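Local atomic coordinates of mucus binding protein (Lactobacillus reuteri, PDB entry 3I57), a protein that probably helps the bacterium adhere to mucus as a cell-wall-anchored surface protein, one repeat of which, described here, also binds immunoglobulins. Residues A[3-9]-A[66-72]; A[75-81]-A[123-129]; A[96-102]-A[145-151]. One frame throughout, in Å; residues are numbered along the deposited sequence.

Interaction 1 (A[3-9]-A[66-72])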
# COMPACT_ATOMS: atom_id res chain seq x y z
N LYS A 3 17.79 -39.92 -0.42
CA LYS A 3 16.67 -38.99 -0.20
C LYS A 3 17.02 -37.63 -0.72
O LYS A 3 18.16 -37.18 -0.61
CB LYS A 3 16.33 -38.87 1.30
CG LYS A 3 15.77 -40.12 1.93
CD LYS A 3 15.55 -39.88 3.45
CE LYS A 3 14.34 -40.67 3.95
NZ LYS A 3 13.07 -40.36 3.20
N VAL A 4 16.01 -36.97 -1.26
CA VAL A 4 16.16 -35.66 -1.83
C VAL A 4 15.05 -34.79 -1.23
O VAL A 4 13.93 -35.28 -1.00
CB VAL A 4 15.98 -35.70 -3.37
CG1 VAL A 4 15.87 -34.28 -3.91
CG2 VAL A 4 17.13 -36.40 -4.01
N HIS A 5 15.34 -33.52 -0.99
CA HIS A 5 14.33 -32.63 -0.42
C HIS A 5 14.31 -31.37 -1.25
O HIS A 5 15.33 -30.71 -1.38
CB HIS A 5 14.71 -32.27 1.04
CG HIS A 5 15.07 -33.46 1.86
ND1 HIS A 5 14.12 -34.33 2.36
CD2 HIS A 5 16.27 -33.95 2.24
CE1 HIS A 5 14.72 -35.30 3.03
NE2 HIS A 5 16.03 -35.09 2.98
N VAL A 6 13.16 -31.00 -1.78
CA VAL A 6 13.10 -29.79 -2.58
C VAL A 6 12.33 -28.75 -1.80
O VAL A 6 11.18 -28.98 -1.43
CB VAL A 6 12.40 -30.03 -3.92
CG1 VAL A 6 12.38 -28.75 -4.73
CG2 VAL A 6 13.09 -31.16 -4.67
N GLN A 7 12.96 -27.61 -1.54
CA GLN A 7 12.40 -26.67 -0.56
C GLN A 7 11.95 -25.42 -1.29
O GLN A 7 12.76 -24.76 -1.93
CB GLN A 7 13.44 -26.34 0.52
CG GLN A 7 13.84 -27.61 1.31
CD GLN A 7 15.11 -27.45 2.11
OE1 GLN A 7 15.19 -27.80 3.31
NE2 GLN A 7 16.11 -26.91 1.48
N TYR A 8 10.68 -25.10 -1.16
CA TYR A 8 10.11 -23.89 -1.78
C TYR A 8 10.16 -22.74 -0.76
O TYR A 8 9.61 -22.84 0.34
CB TYR A 8 8.68 -24.18 -2.26
CG TYR A 8 8.68 -25.12 -3.43
CD1 TYR A 8 8.78 -26.49 -3.23
CD2 TYR A 8 8.69 -24.64 -4.74
CE1 TYR A 8 8.83 -27.37 -4.27
CE2 TYR A 8 8.74 -25.52 -5.82
CZ TYR A 8 8.82 -26.89 -5.57
OH TYR A 8 8.87 -27.80 -6.60
N ILE A 9 10.84 -21.65 -1.13
CA ILE A 9 11.21 -20.61 -0.17
C ILE A 9 10.70 -19.22 -0.56
O ILE A 9 10.83 -18.85 -1.72
CB ILE A 9 12.74 -20.49 -0.07
CG1 ILE A 9 13.39 -21.82 0.36
CG2 ILE A 9 13.14 -19.39 0.94
CD1 ILE A 9 12.72 -22.40 1.52
N ASP A 66 21.67 -36.38 2.87
CA ASP A 66 20.60 -36.15 1.89
C ASP A 66 20.95 -34.99 0.95
O ASP A 66 21.85 -34.18 1.24
CB ASP A 66 19.26 -35.85 2.58
CG ASP A 66 18.73 -37.03 3.39
OD1 ASP A 66 19.27 -38.14 3.26
OD2 ASP A 66 17.76 -36.84 4.15
N GLN A 67 20.21 -34.90 -0.15
CA GLN A 67 20.39 -33.82 -1.11
C GLN A 67 19.29 -32.80 -0.88
O GLN A 67 18.14 -33.17 -0.77
CB GLN A 67 20.30 -34.37 -2.54
CG GLN A 67 21.54 -35.19 -2.93
CD GLN A 67 21.30 -36.09 -4.13
OE1 GLN A 67 21.37 -35.64 -5.29
NE2 GLN A 67 21.04 -37.34 -3.87
N PHE A 68 19.65 -31.52 -0.78
CA PHE A 68 18.67 -30.45 -0.64
C PHE A 68 18.75 -29.48 -1.80
O PHE A 68 19.86 -29.08 -2.19
CB PHE A 68 18.92 -29.67 0.68
CG PHE A 68 18.77 -30.53 1.92
CD1 PHE A 68 17.61 -30.48 2.67
CD2 PHE A 68 19.79 -31.39 2.33
CE1 PHE A 68 17.46 -31.27 3.85
CE2 PHE A 68 19.65 -32.19 3.49
CZ PHE A 68 18.50 -32.14 4.24
N TYR A 69 17.60 -29.07 -2.34
CA TYR A 69 17.60 -28.06 -3.39
C TYR A 69 16.51 -27.06 -3.10
O TYR A 69 15.37 -27.46 -2.87
CB TYR A 69 17.32 -28.70 -4.74
CG TYR A 69 18.29 -29.78 -5.04
CD1 TYR A 69 19.58 -29.49 -5.48
CD2 TYR A 69 17.96 -31.12 -4.82
CE1 TYR A 69 20.49 -30.48 -5.73
CE2 TYR A 69 18.86 -32.13 -5.09
CZ TYR A 69 20.12 -31.80 -5.54
OH TYR A 69 21.03 -32.81 -5.80
N THR A 70 16.86 -25.78 -3.14
CA THR A 70 15.86 -24.72 -2.90
C THR A 70 15.28 -24.13 -4.20
O THR A 70 15.92 -24.12 -5.27
CB THR A 70 16.46 -23.58 -2.04
OG1 THR A 70 17.61 -23.04 -2.68
CG2 THR A 70 16.86 -24.09 -0.64
N VAL A 71 14.01 -23.72 -4.11
CA VAL A 71 13.37 -22.99 -5.19
C VAL A 71 12.93 -21.69 -4.53
O VAL A 71 12.08 -21.70 -3.64
CB VAL A 71 12.12 -23.74 -5.78
CG1 VAL A 71 11.51 -22.92 -6.90
CG2 VAL A 71 12.53 -25.10 -6.35
N ILE A 72 13.52 -20.59 -4.95
CA ILE A 72 13.40 -19.38 -4.16
C ILE A 72 12.54 -18.40 -4.95
O ILE A 72 12.74 -18.22 -6.15
CB ILE A 72 14.79 -18.74 -3.86
CG1 ILE A 72 15.64 -19.66 -2.98
CG2 ILE A 72 14.64 -17.39 -3.11
CD1 ILE A 72 17.11 -19.24 -2.85
O HOH W 1 20.37 -39.83 1.37

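Interaction 2 (A[75-81]-A[123-129])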
# COMPACT_ATOMS: atom_id res chain seq x y z
N HIS A 75 8.28 -11.65 -4.12
CA HIS A 75 6.85 -11.31 -4.25
C HIS A 75 6.65 -10.56 -5.57
O HIS A 75 7.36 -9.58 -5.82
CB HIS A 75 6.41 -10.40 -3.11
CG HIS A 75 6.47 -11.02 -1.75
ND1 HIS A 75 5.84 -10.47 -0.66
CD2 HIS A 75 7.08 -12.16 -1.32
CE1 HIS A 75 6.06 -11.24 0.40
NE2 HIS A 75 6.82 -12.26 0.03
N HIS A 76 5.74 -11.02 -6.41
CA HIS A 76 5.40 -10.28 -7.61
C HIS A 76 4.71 -8.95 -7.25
O HIS A 76 3.85 -8.90 -6.36
CB HIS A 76 4.51 -11.11 -8.56
CG HIS A 76 4.23 -10.38 -9.84
ND1 HIS A 76 5.21 -10.14 -10.78
CD2 HIS A 76 3.14 -9.70 -10.25
CE1 HIS A 76 4.70 -9.42 -11.76
NE2 HIS A 76 3.44 -9.14 -11.47
N ARG A 77 5.12 -7.87 -7.92
CA ARG A 77 4.53 -6.55 -7.68
C ARG A 77 3.99 -5.94 -8.96
O ARG A 77 4.47 -6.24 -10.06
CB ARG A 77 5.56 -5.63 -7.04
CG ARG A 77 5.89 -6.05 -5.59
CD ARG A 77 6.97 -5.21 -4.92
NE ARG A 77 7.06 -5.59 -3.51
CZ ARG A 77 7.77 -6.63 -3.08
NH1 ARG A 77 8.46 -7.36 -3.94
NH2 ARG A 77 7.79 -6.92 -1.79
N GLU A 78 3.00 -5.08 -8.81
CA GLU A 78 2.43 -4.36 -9.93
C GLU A 78 2.05 -2.95 -9.48
O GLU A 78 1.55 -2.75 -8.37
CB GLU A 78 1.21 -5.09 -10.50
CG GLU A 78 0.14 -5.39 -9.46
CD GLU A 78 -1.09 -6.09 -10.05
OE1 GLU A 78 -1.00 -7.33 -10.27
OE2 GLU A 78 -2.13 -5.42 -10.28
N ASN A 79 2.32 -1.97 -10.33
CA ASN A 79 1.93 -0.62 -10.00
C ASN A 79 0.42 -0.47 -10.07
O ASN A 79 -0.22 -0.94 -11.02
CB ASN A 79 2.56 0.38 -10.97
CG ASN A 79 4.06 0.26 -11.05
OD1 ASN A 79 4.74 0.15 -10.05
ND2 ASN A 79 4.59 0.33 -12.28
N VAL A 80 -0.16 0.18 -9.07
CA VAL A 80 -1.61 0.41 -9.07
C VAL A 80 -1.98 1.90 -8.95
O VAL A 80 -1.17 2.73 -8.53
CB VAL A 80 -2.35 -0.41 -7.94
CG1 VAL A 80 -2.15 -1.91 -8.12
CG2 VAL A 80 -1.87 0.03 -6.53
N ASP A 81 -3.21 2.20 -9.33
CA ASP A 81 -3.73 3.56 -9.32
C ASP A 81 -4.24 3.90 -7.91
O ASP A 81 -4.38 3.03 -7.06
CB ASP A 81 -4.85 3.68 -10.38
CG ASP A 81 -4.34 3.44 -11.82
OD1 ASP A 81 -3.12 3.59 -12.08
OD2 ASP A 81 -5.15 3.11 -12.73
N ASN A 123 -0.25 7.08 -5.90
CA ASN A 123 -0.15 5.78 -6.53
C ASN A 123 0.57 4.85 -5.61
O ASN A 123 1.15 5.28 -4.64
CB ASN A 123 0.58 5.86 -7.87
CG ASN A 123 -0.30 6.44 -8.93
OD1 ASN A 123 -0.71 5.75 -9.88
ND2 ASN A 123 -0.68 7.68 -8.75
N GLY A 124 0.53 3.57 -5.92
CA GLY A 124 1.21 2.60 -5.08
C GLY A 124 1.66 1.39 -5.88
O GLY A 124 1.50 1.32 -7.10
N VAL A 125 2.28 0.45 -5.16
CA VAL A 125 2.73 -0.79 -5.75
C VAL A 125 2.14 -1.91 -4.91
O VAL A 125 2.40 -2.00 -3.69
CB VAL A 125 4.22 -0.89 -5.62
CG1 VAL A 125 4.69 -2.28 -6.04
CG2 VAL A 125 4.92 0.23 -6.45
N LEU A 126 1.38 -2.78 -5.57
CA LEU A 126 0.67 -3.86 -4.92
C LEU A 126 1.60 -5.07 -4.87
O LEU A 126 2.27 -5.39 -5.85
CB LEU A 126 -0.60 -4.20 -5.69
CG LEU A 126 -1.25 -5.51 -5.32
CD1 LEU A 126 -1.89 -5.42 -3.94
CD2 LEU A 126 -2.25 -5.90 -6.43
N ASP A 127 1.66 -5.68 -3.70
CA ASP A 127 2.38 -6.93 -3.50
C ASP A 127 1.34 -8.03 -3.69
O ASP A 127 0.42 -8.15 -2.90
CB ASP A 127 2.93 -6.93 -2.08
CG ASP A 127 3.69 -8.22 -1.71
OD1 ASP A 127 3.33 -9.29 -2.21
OD2 ASP A 127 4.62 -8.15 -0.87
N ASP A 128 1.49 -8.80 -4.76
CA ASP A 128 0.55 -9.83 -5.10
C ASP A 128 0.48 -10.96 -4.07
O ASP A 128 -0.52 -11.68 -4.03
CB ASP A 128 0.88 -10.40 -6.47
CG ASP A 128 0.39 -9.54 -7.62
OD1 ASP A 128 -0.47 -8.64 -7.44
OD2 ASP A 128 0.88 -9.81 -8.73
N VAL A 129 1.53 -11.15 -3.27
CA VAL A 129 1.51 -12.24 -2.26
C VAL A 129 0.65 -11.87 -1.06
O VAL A 129 -0.14 -12.68 -0.56
CB VAL A 129 2.90 -12.59 -1.76
CG1 VAL A 129 2.79 -13.50 -0.51
CG2 VAL A 129 3.71 -13.28 -2.86
O HOH W 2 6.04 -5.10 -0.41

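Interaction 3 (A[96-102]-A[145-151])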
# COMPACT_ATOMS: atom_id res chain seq x y z
N LEU A 96 -9.49 16.26 2.95
CA LEU A 96 -9.41 17.16 4.09
C LEU A 96 -10.51 18.22 4.01
O LEU A 96 -10.95 18.57 2.91
CB LEU A 96 -8.06 17.88 4.14
CG LEU A 96 -6.79 17.04 4.13
CD1 LEU A 96 -5.59 17.97 4.35
CD2 LEU A 96 -6.86 16.02 5.25
N THR A 97 -10.91 18.74 5.16
CA THR A 97 -12.01 19.69 5.22
C THR A 97 -11.57 21.00 5.85
O THR A 97 -10.94 21.03 6.92
CB THR A 97 -13.20 19.12 6.04
OG1 THR A 97 -13.69 17.94 5.41
CG2 THR A 97 -14.34 20.13 6.17
N GLU A 98 -11.89 22.11 5.18
CA GLU A 98 -11.63 23.42 5.74
C GLU A 98 -12.94 23.87 6.42
O GLU A 98 -14.01 23.71 5.84
CB GLU A 98 -11.24 24.40 4.63
CG GLU A 98 -11.47 25.85 5.07
CD GLU A 98 -11.17 26.84 3.95
OE1 GLU A 98 -11.73 26.64 2.85
OE2 GLU A 98 -10.39 27.81 4.21
N THR A 99 -12.85 24.41 7.64
CA THR A 99 -14.04 24.87 8.37
C THR A 99 -13.84 26.33 8.73
O THR A 99 -12.82 26.69 9.34
CB THR A 99 -14.24 24.10 9.69
OG1 THR A 99 -14.39 22.72 9.38
CG2 THR A 99 -15.50 24.56 10.41
N VAL A 100 -14.81 27.16 8.35
CA VAL A 100 -14.81 28.57 8.71
C VAL A 100 -15.99 28.88 9.61
O VAL A 100 -17.15 28.65 9.25
CB VAL A 100 -14.89 29.46 7.48
CG1 VAL A 100 -14.85 30.96 7.91
CG2 VAL A 100 -13.77 29.11 6.48
N HIS A 101 -15.66 29.37 10.80
CA HIS A 101 -16.64 29.84 11.76
C HIS A 101 -16.89 31.33 11.55
O HIS A 101 -16.01 32.07 11.07
CB HIS A 101 -16.12 29.63 13.20
CG HIS A 101 -15.79 28.22 13.54
ND1 HIS A 101 -16.69 27.18 13.39
CD2 HIS A 101 -14.66 27.67 14.06
CE1 HIS A 101 -16.13 26.05 13.82
NE2 HIS A 101 -14.89 26.33 14.21
N TYR A 102 -18.07 31.78 11.97
CA TYR A 102 -18.46 33.20 11.83
C TYR A 102 -18.98 33.67 13.16
O TYR A 102 -19.97 33.14 13.67
CB TYR A 102 -19.51 33.42 10.73
CG TYR A 102 -19.06 32.95 9.37
CD1 TYR A 102 -18.08 33.64 8.65
CD2 TYR A 102 -19.56 31.76 8.84
CE1 TYR A 102 -17.63 33.17 7.42
CE2 TYR A 102 -19.13 31.28 7.63
CZ TYR A 102 -18.18 31.97 6.91
OH TYR A 102 -17.77 31.44 5.71
N TYR A 145 -8.70 25.06 -1.46
CA TYR A 145 -10.12 24.92 -1.18
C TYR A 145 -10.83 25.90 -2.05
O TYR A 145 -10.23 26.89 -2.45
CB TYR A 145 -10.40 25.25 0.31
CG TYR A 145 -9.79 24.19 1.22
CD1 TYR A 145 -10.47 23.01 1.47
CD2 TYR A 145 -8.53 24.36 1.78
CE1 TYR A 145 -9.93 22.03 2.28
CE2 TYR A 145 -7.97 23.37 2.61
CZ TYR A 145 -8.69 22.21 2.84
OH TYR A 145 -8.16 21.21 3.65
N LYS A 146 -12.08 25.61 -2.38
CA LYS A 146 -12.94 26.57 -3.07
C LYS A 146 -13.00 27.84 -2.19
O LYS A 146 -12.99 27.73 -0.96
CB LYS A 146 -14.34 25.98 -3.20
CG LYS A 146 -15.26 26.79 -4.11
CD LYS A 146 -16.71 26.32 -4.00
CE LYS A 146 -17.61 27.23 -4.82
NZ LYS A 146 -17.03 27.51 -6.17
N ALA A 147 -13.07 29.01 -2.81
CA ALA A 147 -13.27 30.25 -2.04
C ALA A 147 -14.58 30.27 -1.29
O ALA A 147 -15.64 29.95 -1.84
CB ALA A 147 -13.14 31.49 -2.95
N LEU A 148 -14.52 30.66 -0.02
CA LEU A 148 -15.73 30.76 0.79
C LEU A 148 -16.05 32.21 1.09
O LEU A 148 -15.26 32.93 1.67
CB LEU A 148 -15.54 29.99 2.10
CG LEU A 148 -15.21 28.52 1.92
CD1 LEU A 148 -15.14 27.80 3.27
CD2 LEU A 148 -16.23 27.83 0.99
N THR A 149 -17.22 32.66 0.64
CA THR A 149 -17.60 34.05 0.81
C THR A 149 -18.30 34.19 2.14
O THR A 149 -19.28 33.49 2.42
CB THR A 149 -18.53 34.52 -0.30
OG1 THR A 149 -17.89 34.33 -1.57
CG2 THR A 149 -18.85 36.02 -0.12
N SER A 150 -17.79 35.08 2.96
CA SER A 150 -18.42 35.33 4.25
C SER A 150 -19.79 35.99 3.99
O SER A 150 -19.92 36.85 3.10
CB SER A 150 -17.53 36.22 5.12
OG SER A 150 -16.25 35.60 5.33
N PRO A 151 -20.80 35.58 4.75
CA PRO A 151 -22.13 36.16 4.56
C PRO A 151 -22.19 37.63 4.89
O PRO A 151 -21.42 38.13 5.71
CB PRO A 151 -23.02 35.38 5.54
CG PRO A 151 -22.07 34.66 6.49
CD PRO A 151 -20.81 34.43 5.68
O HOH W 3 -11.16 28.43 0.90
O HOH W 4 -15.77 33.04 4.52

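Interaction 1 (A[3-9]-A[66-72])
The rings of His-5 and Phe-68 run obliquely alongside each other, their planes inclined by 33°, with His-5 CD2 over one face of the phenyl ring, 3.3 Å from Phe-68 CE1. In plane at the imidazole edge sits the Asp-66 carboxylate: His-5 NE2 donates to Asp-66 OD2 over 2.7 Å, nearly straight, from above the carboxylate plane. His-5 CG, beside the backbone N and opposite the carbonyl carbon (chi1 -48°), sets the ring along Phe-68 with NE2 facing Asp-66; Asp-21 holds ND1, fixing the rotation. With an alanine here, Asp-66 OD2 would probably lose its imidazole donor and Phe-68 the ring over one of its faces. On the face that carries Val-4, Val-6 and Tyr-8, Val-4 CG1 meets the edge of the Tyr-69 ring, 3.9 Å from CE2, and the Tyr-8 ring rests on Val-71, CD2 lying 3.7 Å from CB; the Tyr-8 hydroxyl turns to Tyr-32. Backbone bonds alternate, from His-5 N to Gln-67 O (2.8 Å) and from Tyr-69 N to His-5 O (3.0 Å), a ladder running on to Ile-9. This is the parallel pairing of first and last strands characteristic of the beta-grasp (ubiquitin-like) fold.

Interaction 2 (A[75-81]-A[123-129])
His-75, Arg-77 and Asp-127 meet where strand 67-80, having run through the N-terminal mucin-binding domain, pairs antiparallel with strand 112-127, a beta ladder that ties this domain to the Muc B2-like part of the repeat. The backbone bonds come first. Glu-78 and Leu-126 form a hydrogen-bonded pair, with Leu-126 N 2.8 Å from Glu-78 O, and Val-80 with Gly-124 forms the next, Val-80 N lying 2.8 Å from Gly-124 O. Beyond the ladder Asp-128 N continues the pattern by donating to His-76 O.

Van der Waals contacts follow the two faces. On the face of Glu-78 and Val-80, Val-80 CG1 packs on Leu-126 CB at 3.7 Å, while the Leu-126 side chain lies alongside that of Glu-78, CD2 against the carboxylate carbon; Val-133 of strand 133-135 touches both Val-80 and Leu-126. On the other face, Val-125 CG1 lies against the aliphatic part of Arg-77, 3.6 Å from its CB. At the end of the ladder Val-129 CB sits over a face of the His-75 imidazole, 3.9 Å from the ring centroid.

Charged groups come next. Glu-78 OE1 lies 3.2 Å from Asp-128 OD1, a closeness that would probably raise the proton affinity of one carboxylate. With CG anti to the backbone N (chi1 178°), Asp-127 reaches back toward His-75 and Arg-77. Arg-77 NH2 lies 3.5 Å from Asp-127 OD2, which stands well out of the guanidinium plane, so only charge is shared; the stronger polar partner of Arg-77 is Glu-12. Asp-127 OD1 accepts from Val-129 N, closing an Asx turn that steadies the carboxylate. His-75 is gripped at both nitrogens, NE2 by Asp-10, while ND1 donates in the ring plane to the syn lone pair of Asp-127 OD2 over 2.6 Å, at an N-H...O angle of 169°.

Interaction 3 (A[96-102]-A[145-151])
Packing of a small three-stranded sheet against the main sheet of the Muc B2-like domain brings Glu-98 onto Tyr-145 and Tyr-102 onto Pro-151. Segment 145-151, with its short strand 148-149, runs alongside strand 93-104, over the side chains of Leu-96, Glu-98, Val-100 and Tyr-102. The segments point in nearly the same direction, 17° apart, but their backbones stay too far apart to pair.

At one end the flat Tyr-145 ring receives Glu-98 CB squarely over the centre of one face, 3.5 Å from the centroid, a CH-pi contact. Leu-96 O stands at the ring edge, and the Tyr-145 hydroxyl passes 3.4 Å from Leu-96 CB before bonding to Ser-167 of strand 162-168. Because Glu-98 CG is anti to the backbone N (chi1 159°) and the chain is extended beyond it, the carboxylate is carried along the tyrosine to its root, where OE1 comes 3.2 Å from Tyr-145 CB. A water lies within hydrogen-bonding reach of both Glu-98 OE1 (2.7 Å) and Lys-146 O and can link them, though it has more acceptors near it than protons to give.

In the middle, Val-100 CG2 touches Leu-148 CD1 at 3.7 Å, the two side chains passing head to tail. At the far end the Tyr-102 ring takes Pro-151 CD over the centre of a face, 3.8 Å from the centroid, and Ser-150 OG approaches its edge. A second water, in the plane of that ring, sits 2.8 Å from Tyr-102 OH and donates to Leu-148 O and Ser-150 OG, whose hydroxyl also bonds to Glu-160 O. The two segments are joined by side-chain packing and water rather than by backbone pairing, as in the interior between the layers of a beta-rich domain.

Strand 67-80 joins the first two contacts: it pairs in parallel with strand 2-10 in interaction 1, then continues to meet strand 112-127 in interaction 2, the centres of interactions 1 and 2 being about 29 Å apart. Strand 112-127 in turn neighbours strand 93-104, which carries interaction 3, centred about 38 Å from interaction 2 with nearest atoms about 16 Å apart. Interactions 1 and 3, on opposite sides of the chain's centre, are about 65 Å apart between centres, as befits an elongated repeat of two domains. Interaction 1 alone adjoins the calcium site of Gln-2, Asp-60, Asp-62 and Asn-65, the side chain of Gln-67 lying about 4 Å from the ion; the other two lie away from it.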